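Long-range contacts in BH1974 protein (Bacillus halodurans, PDB 3ON5), which probably acts as an XdhC-type accessory protein in the maturation of a xanthine dehydrogenase, handling its molybdenum cofactor: residues A[49-58]-A[67-78]; A[88-98]-A[110-121]. All blocks are in the same frame, centred on the assembly; numbering follows the deposited sequence. Where two conformers were deposited one is given.

Contact 1. Residues A[49-58]-A[67-78]; sequences YRKEGAMMLF and LLSGGCLETDLT
The branched end of L68 is the bump around which 49-58 is moulded, fitting the hollow between A54 and M56. L68 CD2 lies 4.0 Å from A54 CB on one side, and on the other L68 CG rests 3.6 Å from the selenium, SE, of the selenomethionine M56. M56 reaches across L68 to the base of helix 73-87 because its chain runs straight out from a chi1 of -174°, CG opposite the backbone N, and its CE stands 3.5 Å from E74 CG, the side chains meeting at about a right angle. Farther along strand 55-59, F58 sets its ring against E74, L77 and T78: its CZ comes 3.4 Å from L77 CB, while its CE1 corner lies beside T78 OG1, a hydroxyl donated to E74 O. At the other end Y49 crosses L67, CE2 to CD1 at 3.9 Å, and its ring also makes an edge-to-face stack with H271 of the second subunit. In the conformer given, one of two and so doubtful, the R50 guanidinium has A54 CB over one face toward its rim and turns an edge to L67 O through a weak NH1 bond.

The result exemplifies sheet-on-helix packing in the XdhC/CoxI region: the axes of segments 55-58 and 73-78 approach to 10.3 Å at an angle of 53°. The loop before the helix is organised by E74. Bent at chi2 (70°), its side chain brings OE2 to three successive amides: L68 N nearly along the C-O axis, S69 N at 2.9 Å on the syn lone pair, and G70 N on the syn side but out of the carboxylate plane. Such a grip would probably favour the charged form of this buried carboxylate and fix the loop that presents L68 to the strand.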
# COMPACT_ATOMS: atom_id res chain seq x y z
N TYR A 49 1.49 27.59 6.26
CA TYR A 49 0.71 26.52 6.90
C TYR A 49 1.13 26.37 8.34
O TYR A 49 0.25 26.28 9.20
CB TYR A 49 0.83 25.18 6.17
CG TYR A 49 -0.05 24.09 6.77
CD1 TYR A 49 -1.44 24.15 6.66
CD2 TYR A 49 0.51 22.98 7.41
CE1 TYR A 49 -2.25 23.16 7.20
CE2 TYR A 49 -0.30 21.98 7.96
CZ TYR A 49 -1.68 22.08 7.85
OH TYR A 49 -2.51 21.11 8.35
N ARG A 50 2.45 26.37 8.62
CA ARG A 50 2.94 26.21 9.99
C ARG A 50 3.56 27.52 10.50
O ARG A 50 3.97 28.38 9.71
CB ARG A 50 3.95 25.05 10.09
CG ARG A 50 3.45 23.65 9.69
CD ARG A 50 2.35 23.05 10.57
NE ARG A 50 2.75 22.89 11.97
CZ ARG A 50 3.39 21.84 12.46
NH1 ARG A 50 3.75 20.84 11.67
NH2 ARG A 50 3.69 21.78 13.75
N LYS A 51 3.62 27.65 11.82
CA LYS A 51 4.18 28.78 12.55
C LYS A 51 5.68 28.56 12.82
O LYS A 51 6.23 27.50 12.53
CB LYS A 51 3.42 28.98 13.87
N GLU A 52 6.34 29.60 13.33
CA GLU A 52 7.76 29.55 13.68
C GLU A 52 7.92 28.61 14.88
O GLU A 52 7.18 28.74 15.86
CB GLU A 52 8.29 30.96 13.98
CG GLU A 52 9.76 31.00 14.38
CD GLU A 52 10.29 32.34 14.85
OE1 GLU A 52 10.25 33.31 14.06
OE2 GLU A 52 10.81 32.38 15.99
N GLY A 53 8.85 27.66 14.77
CA GLY A 53 9.12 26.67 15.81
C GLY A 53 8.71 25.26 15.41
O GLY A 53 9.08 24.29 16.08
N ALA A 54 7.94 25.16 14.30
CA ALA A 54 7.46 23.90 13.75
C ALA A 54 8.62 23.06 13.27
O ALA A 54 9.54 23.59 12.64
CB ALA A 54 6.49 24.17 12.62
N MSE A 55 8.58 21.77 13.60
CA MSE A 55 9.63 20.83 13.25
C MSE A 55 9.12 19.68 12.41
O MSE A 55 7.93 19.37 12.36
CB MSE A 55 10.29 20.27 14.50
CG MSE A 55 11.09 21.27 15.24
SE MSE A 55 11.42 20.60 17.00
CE MSE A 55 11.99 22.38 17.79
N MSE A 56 10.08 19.02 11.80
CA MSE A 56 9.91 17.95 10.84
C MSE A 56 11.19 17.12 10.75
O MSE A 56 12.29 17.69 10.80
CB MSE A 56 9.59 18.62 9.51
CG MSE A 56 9.26 17.68 8.45
SE MSE A 56 9.03 18.66 6.83
CE MSE A 56 8.55 16.98 5.85
N LEU A 57 11.05 15.80 10.58
CA LEU A 57 12.20 14.92 10.47
C LEU A 57 12.35 14.34 9.08
O LEU A 57 11.42 13.75 8.56
CB LEU A 57 12.10 13.77 11.48
CG LEU A 57 12.37 14.13 12.94
CD1 LEU A 57 11.93 13.01 13.87
CD2 LEU A 57 13.84 14.46 13.18
N PHE A 58 13.52 14.51 8.48
CA PHE A 58 13.88 13.90 7.21
C PHE A 58 14.73 12.71 7.52
O PHE A 58 15.75 12.83 8.21
CB PHE A 58 14.58 14.88 6.25
CG PHE A 58 13.64 15.95 5.73
CD1 PHE A 58 12.87 15.72 4.60
CD2 PHE A 58 13.51 17.16 6.40
CE1 PHE A 58 11.96 16.67 4.16
CE2 PHE A 58 12.61 18.12 5.95
CZ PHE A 58 11.83 17.86 4.83
N LEU A 67 5.06 17.89 8.89
CA LEU A 67 5.03 18.70 7.65
C LEU A 67 5.16 20.17 8.04
O LEU A 67 4.86 20.55 9.18
CB LEU A 67 3.83 18.48 6.69
CG LEU A 67 2.44 18.95 7.12
CD1 LEU A 67 1.59 19.31 5.91
CD2 LEU A 67 1.76 17.93 7.97
N LEU A 68 5.63 20.99 7.08
CA LEU A 68 5.87 22.42 7.28
C LEU A 68 5.04 23.26 6.28
O LEU A 68 4.63 24.39 6.60
CB LEU A 68 7.39 22.71 7.13
CG LEU A 68 8.37 21.95 8.06
CD1 LEU A 68 9.79 22.32 7.76
CD2 LEU A 68 8.10 22.21 9.54
N SER A 69 4.78 22.71 5.07
CA SER A 69 4.00 23.34 4.01
C SER A 69 2.91 22.38 3.52
O SER A 69 1.73 22.75 3.51
CB SER A 69 4.90 23.78 2.86
OG SER A 69 4.18 24.36 1.77
N GLY A 70 3.30 21.17 3.11
CA GLY A 70 2.40 20.18 2.55
C GLY A 70 2.35 20.25 1.04
O GLY A 70 1.59 19.50 0.41
N GLY A 71 3.15 21.17 0.47
CA GLY A 71 3.28 21.38 -0.96
C GLY A 71 4.46 20.63 -1.55
O GLY A 71 4.76 19.50 -1.16
N CYS A 72 5.15 21.29 -2.50
CA CYS A 72 6.31 20.75 -3.23
C CYS A 72 7.64 21.21 -2.57
O CYS A 72 8.73 20.95 -3.11
CB CYS A 72 6.25 21.16 -4.70
SG CYS A 72 5.98 22.94 -4.96
N LEU A 73 7.54 21.88 -1.42
CA LEU A 73 8.63 22.35 -0.58
C LEU A 73 9.41 21.18 0.00
O LEU A 73 10.64 21.15 -0.07
CB LEU A 73 8.04 23.21 0.55
CG LEU A 73 9.00 23.69 1.63
CD1 LEU A 73 9.08 25.15 1.65
CD2 LEU A 73 8.54 23.25 2.99
N GLU A 74 8.67 20.19 0.57
CA GLU A 74 9.19 18.98 1.21
C GLU A 74 10.05 18.18 0.24
O GLU A 74 10.99 17.50 0.67
CB GLU A 74 8.04 18.10 1.74
CG GLU A 74 7.32 18.61 2.98
CD GLU A 74 6.43 19.84 2.92
OE1 GLU A 74 6.08 20.29 1.80
OE2 GLU A 74 6.02 20.32 4.00
N THR A 75 9.75 18.30 -1.06
CA THR A 75 10.44 17.62 -2.15
C THR A 75 11.86 18.20 -2.30
O THR A 75 12.79 17.43 -2.52
CB THR A 75 9.61 17.76 -3.44
OG1 THR A 75 8.23 17.47 -3.17
CG2 THR A 75 10.12 16.86 -4.56
N ASP A 76 12.02 19.55 -2.15
CA ASP A 76 13.31 20.23 -2.25
C ASP A 76 14.14 20.03 -0.97
O ASP A 76 15.35 19.76 -1.06
CB ASP A 76 13.14 21.73 -2.54
CG ASP A 76 14.44 22.46 -2.82
OD1 ASP A 76 15.19 22.03 -3.73
OD2 ASP A 76 14.70 23.49 -2.15
N LEU A 77 13.49 20.15 0.20
CA LEU A 77 14.14 19.93 1.49
C LEU A 77 14.79 18.56 1.56
O LEU A 77 15.92 18.47 2.01
CB LEU A 77 13.15 20.09 2.64
CG LEU A 77 12.74 21.50 3.00
CD1 LEU A 77 11.65 21.49 4.07
CD2 LEU A 77 13.93 22.31 3.49
N THR A 78 14.12 17.52 1.04
CA THR A 78 14.62 16.14 1.02
C THR A 78 16.03 16.08 0.40
O THR A 78 16.90 15.39 0.93
CB THR A 78 13.64 15.25 0.27
OG1 THR A 78 12.44 15.18 1.04
CG2 THR A 78 14.16 13.86 0.07

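Contact 2. Residues A[88-98]-A[110-121]; sequences QLPRTVVYDLS and GCNGTISVLLEP
R91, V93 and Y95 pair with L119, V117 and I115 through six backbone hydrogen bonds, two for each hydrogen-bonded pair, and L97 N adds a seventh to G113 O at 2.8 Å. Between them, in the non-hydrogen-bonded pairs, CA-H groups turn to carbonyls across the gap, as T92 CA does to V117 O at 3.3 Å.

Apolar contacts run along both faces. On the one facing helix 73-87, V93 CG2 meets L119 CD1 at 3.8 Å, the Y95 and V117 side chains slant past each other, CD2 to CG2 at 4.1 Å, and L97 CD1 reaches I115 CG2. This is the antiparallel ladder that sets 91-96 as an outermost strand, within this chain, of the five-stranded sheet, with 113-121 inserted between it and 36-46. At the R91 end, P90 CG packs on P121 CD, 4.0 Å apart. The opposite face carries T92, V94 and D96, with V94 CG1 at 3.7 Å from T114 CG2.

Polar side-chain contacts gather near D96. Its OD1 receives a weak bond from T114 OG1 at 3.4 Å and a closer one from S98 OG, which arrives from above the carboxylate plane. With an alanine in place of T114, V94 CG1 would probably lose the methyl it packs on and D96 OD1 its weak donor from the partner strand. Water 1 joins N112 OD1 to S98 OG, the latter bond being weak.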
# COMPACT_ATOMS: atom_id res chain seq x y z
N GLN A 88 27.52 17.01 6.97
CA GLN A 88 27.41 16.96 8.43
C GLN A 88 27.54 18.41 8.94
O GLN A 88 28.25 18.69 9.90
CB GLN A 88 28.45 15.99 9.02
CG GLN A 88 28.03 15.31 10.31
CD GLN A 88 26.91 14.30 10.20
OE1 GLN A 88 26.19 14.04 11.17
NE2 GLN A 88 26.73 13.67 9.06
N LEU A 89 26.86 19.34 8.23
CA LEU A 89 26.87 20.77 8.48
C LEU A 89 25.47 21.39 8.34
O LEU A 89 24.87 21.31 7.26
CB LEU A 89 27.84 21.44 7.50
CG LEU A 89 27.96 22.97 7.54
CD1 LEU A 89 28.67 23.44 8.81
CD2 LEU A 89 28.71 23.46 6.35
N PRO A 90 24.96 22.07 9.40
CA PRO A 90 23.64 22.71 9.32
C PRO A 90 23.59 23.80 8.26
O PRO A 90 24.61 24.38 7.89
CB PRO A 90 23.46 23.32 10.71
CG PRO A 90 24.32 22.53 11.58
CD PRO A 90 25.53 22.25 10.75
N ARG A 91 22.37 24.09 7.81
CA ARG A 91 22.07 25.03 6.73
C ARG A 91 20.73 25.72 6.96
O ARG A 91 19.80 25.09 7.49
CB ARG A 91 22.03 24.21 5.42
CG ARG A 91 21.83 24.99 4.16
CD ARG A 91 21.63 24.08 2.96
NE ARG A 91 22.81 23.26 2.65
CZ ARG A 91 23.06 22.74 1.46
NH1 ARG A 91 22.25 22.98 0.43
NH2 ARG A 91 24.15 22.00 1.27
N THR A 92 20.62 26.99 6.54
CA THR A 92 19.36 27.72 6.54
C THR A 92 18.92 27.89 5.09
O THR A 92 19.69 28.37 4.25
CB THR A 92 19.43 29.05 7.29
OG1 THR A 92 19.87 28.81 8.62
CG2 THR A 92 18.07 29.73 7.37
N VAL A 93 17.70 27.43 4.79
CA VAL A 93 17.16 27.54 3.44
C VAL A 93 15.96 28.46 3.52
O VAL A 93 15.13 28.30 4.40
CB VAL A 93 16.82 26.16 2.80
CG1 VAL A 93 16.50 26.31 1.31
CG2 VAL A 93 17.98 25.18 2.97
N VAL A 94 15.91 29.46 2.63
CA VAL A 94 14.80 30.42 2.59
C VAL A 94 13.94 30.08 1.37
O VAL A 94 14.46 29.87 0.27
CB VAL A 94 15.25 31.90 2.58
CG1 VAL A 94 14.06 32.84 2.66
CG2 VAL A 94 16.20 32.17 3.75
N TYR A 95 12.62 30.01 1.60
CA TYR A 95 11.65 29.69 0.57
C TYR A 95 10.62 30.77 0.37
O TYR A 95 9.83 31.01 1.28
CB TYR A 95 10.92 28.40 0.93
CG TYR A 95 11.77 27.16 0.79
CD1 TYR A 95 11.88 26.51 -0.43
CD2 TYR A 95 12.40 26.60 1.90
CE1 TYR A 95 12.63 25.35 -0.57
CE2 TYR A 95 13.14 25.43 1.78
CZ TYR A 95 13.26 24.81 0.54
OH TYR A 95 14.01 23.67 0.38
N ASP A 96 10.58 31.38 -0.83
CA ASP A 96 9.49 32.29 -1.16
C ASP A 96 8.32 31.42 -1.58
O ASP A 96 8.36 30.87 -2.69
CB ASP A 96 9.88 33.33 -2.23
CG ASP A 96 8.83 34.41 -2.47
OD1 ASP A 96 7.84 34.47 -1.67
OD2 ASP A 96 9.03 35.24 -3.39
N LEU A 97 7.33 31.19 -0.71
CA LEU A 97 6.25 30.25 -1.00
C LEU A 97 5.31 30.74 -2.10
O LEU A 97 4.64 29.90 -2.71
CB LEU A 97 5.43 29.94 0.26
CG LEU A 97 6.22 29.31 1.43
CD1 LEU A 97 5.29 28.95 2.58
CD2 LEU A 97 7.00 28.06 1.01
N SER A 98 5.31 32.04 -2.40
CA SER A 98 4.47 32.66 -3.44
C SER A 98 5.03 32.36 -4.84
O SER A 98 4.29 31.89 -5.71
CB SER A 98 4.38 34.16 -3.20
OG SER A 98 5.65 34.79 -3.17
N GLY A 110 1.09 28.77 -3.64
CA GLY A 110 0.16 29.88 -3.66
C GLY A 110 0.13 30.69 -2.38
O GLY A 110 -0.41 31.80 -2.40
N CYS A 111 0.67 30.16 -1.24
CA CYS A 111 0.73 30.86 0.07
C CYS A 111 1.66 32.08 -0.07
O CYS A 111 2.78 31.96 -0.59
CB CYS A 111 1.16 29.93 1.21
SG CYS A 111 -0.21 29.30 2.26
N ASN A 112 1.16 33.28 0.31
CA ASN A 112 1.89 34.54 0.22
C ASN A 112 2.71 34.73 1.50
O ASN A 112 2.34 35.48 2.40
CB ASN A 112 0.92 35.71 -0.01
CG ASN A 112 1.58 37.04 -0.23
OD1 ASN A 112 2.73 37.15 -0.68
ND2 ASN A 112 0.86 38.09 0.06
N GLY A 113 3.81 34.00 1.54
CA GLY A 113 4.74 33.98 2.65
C GLY A 113 6.13 33.50 2.28
O GLY A 113 6.32 32.92 1.21
N THR A 114 7.09 33.78 3.16
CA THR A 114 8.49 33.43 3.02
C THR A 114 8.93 32.77 4.31
O THR A 114 8.80 33.37 5.39
CB THR A 114 9.29 34.69 2.66
OG1 THR A 114 8.74 35.26 1.46
CG2 THR A 114 10.76 34.40 2.47
N ILE A 115 9.40 31.51 4.22
CA ILE A 115 9.83 30.78 5.41
C ILE A 115 11.33 30.47 5.33
O ILE A 115 11.87 30.22 4.25
CB ILE A 115 9.02 29.47 5.71
CG1 ILE A 115 9.22 28.36 4.64
CG2 ILE A 115 7.54 29.78 5.99
CD1 ILE A 115 8.58 27.00 4.99
N SER A 116 11.98 30.50 6.51
CA SER A 116 13.38 30.16 6.76
C SER A 116 13.43 28.81 7.53
O SER A 116 12.98 28.71 8.69
CB SER A 116 14.08 31.29 7.51
OG SER A 116 13.88 32.56 6.90
N VAL A 117 13.91 27.77 6.84
CA VAL A 117 14.02 26.42 7.40
C VAL A 117 15.47 26.15 7.77
O VAL A 117 16.35 26.31 6.91
CB VAL A 117 13.46 25.36 6.41
CG1 VAL A 117 13.48 23.96 7.02
CG2 VAL A 117 12.05 25.72 5.93
N LEU A 118 15.73 25.75 9.02
CA LEU A 118 17.07 25.37 9.48
C LEU A 118 17.18 23.84 9.53
O LEU A 118 16.47 23.19 10.30
CB LEU A 118 17.41 26.00 10.85
CG LEU A 118 18.72 25.51 11.55
CD1 LEU A 118 19.97 25.98 10.82
CD2 LEU A 118 18.77 26.00 12.95
N LEU A 119 18.11 23.30 8.72
CA LEU A 119 18.36 21.86 8.61
C LEU A 119 19.61 21.50 9.42
O LEU A 119 20.67 22.07 9.19
CB LEU A 119 18.52 21.45 7.13
CG LEU A 119 17.29 21.64 6.23
CD1 LEU A 119 17.67 21.83 4.81
CD2 LEU A 119 16.36 20.49 6.33
N GLU A 120 19.45 20.62 10.43
CA GLU A 120 20.52 20.15 11.32
C GLU A 120 20.68 18.65 11.25
O GLU A 120 19.69 17.94 11.43
CB GLU A 120 20.24 20.53 12.77
CG GLU A 120 20.39 22.01 13.07
CD GLU A 120 19.85 22.34 14.45
OE1 GLU A 120 18.62 22.19 14.64
OE2 GLU A 120 20.65 22.71 15.33
N PRO A 121 21.91 18.12 11.03
CA PRO A 121 22.05 16.65 11.03
C PRO A 121 21.95 16.13 12.45
O PRO A 121 22.63 16.64 13.34
CB PRO A 121 23.43 16.42 10.41
CG PRO A 121 24.17 17.70 10.55
CD PRO A 121 23.20 18.81 10.82
O HOH W 1 5.77 37.52 -1.11

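How the contacts relate
Contacts 1 and 2 follow each other in the chain and share one antiparallel sheet, their centres about 8 Å apart. Helix 73-87 joins them: it begins in contact 1 and leads into strand 91-96 of contact 2. Y95 is the main meeting point, its OH 2.6 Å from D76 OD2 in a probable hydrogen bond, while L73 CD1 lies 3.5 Å from Y95 CG and 3.6 Å from L97 CD2. V117 also touches L68, so the residue that fills the hollow of 49-58 is backed by a strand of contact 2. Both contacts reach the second subunit, L67 packing on its P326 and G110 O bonding to its R302.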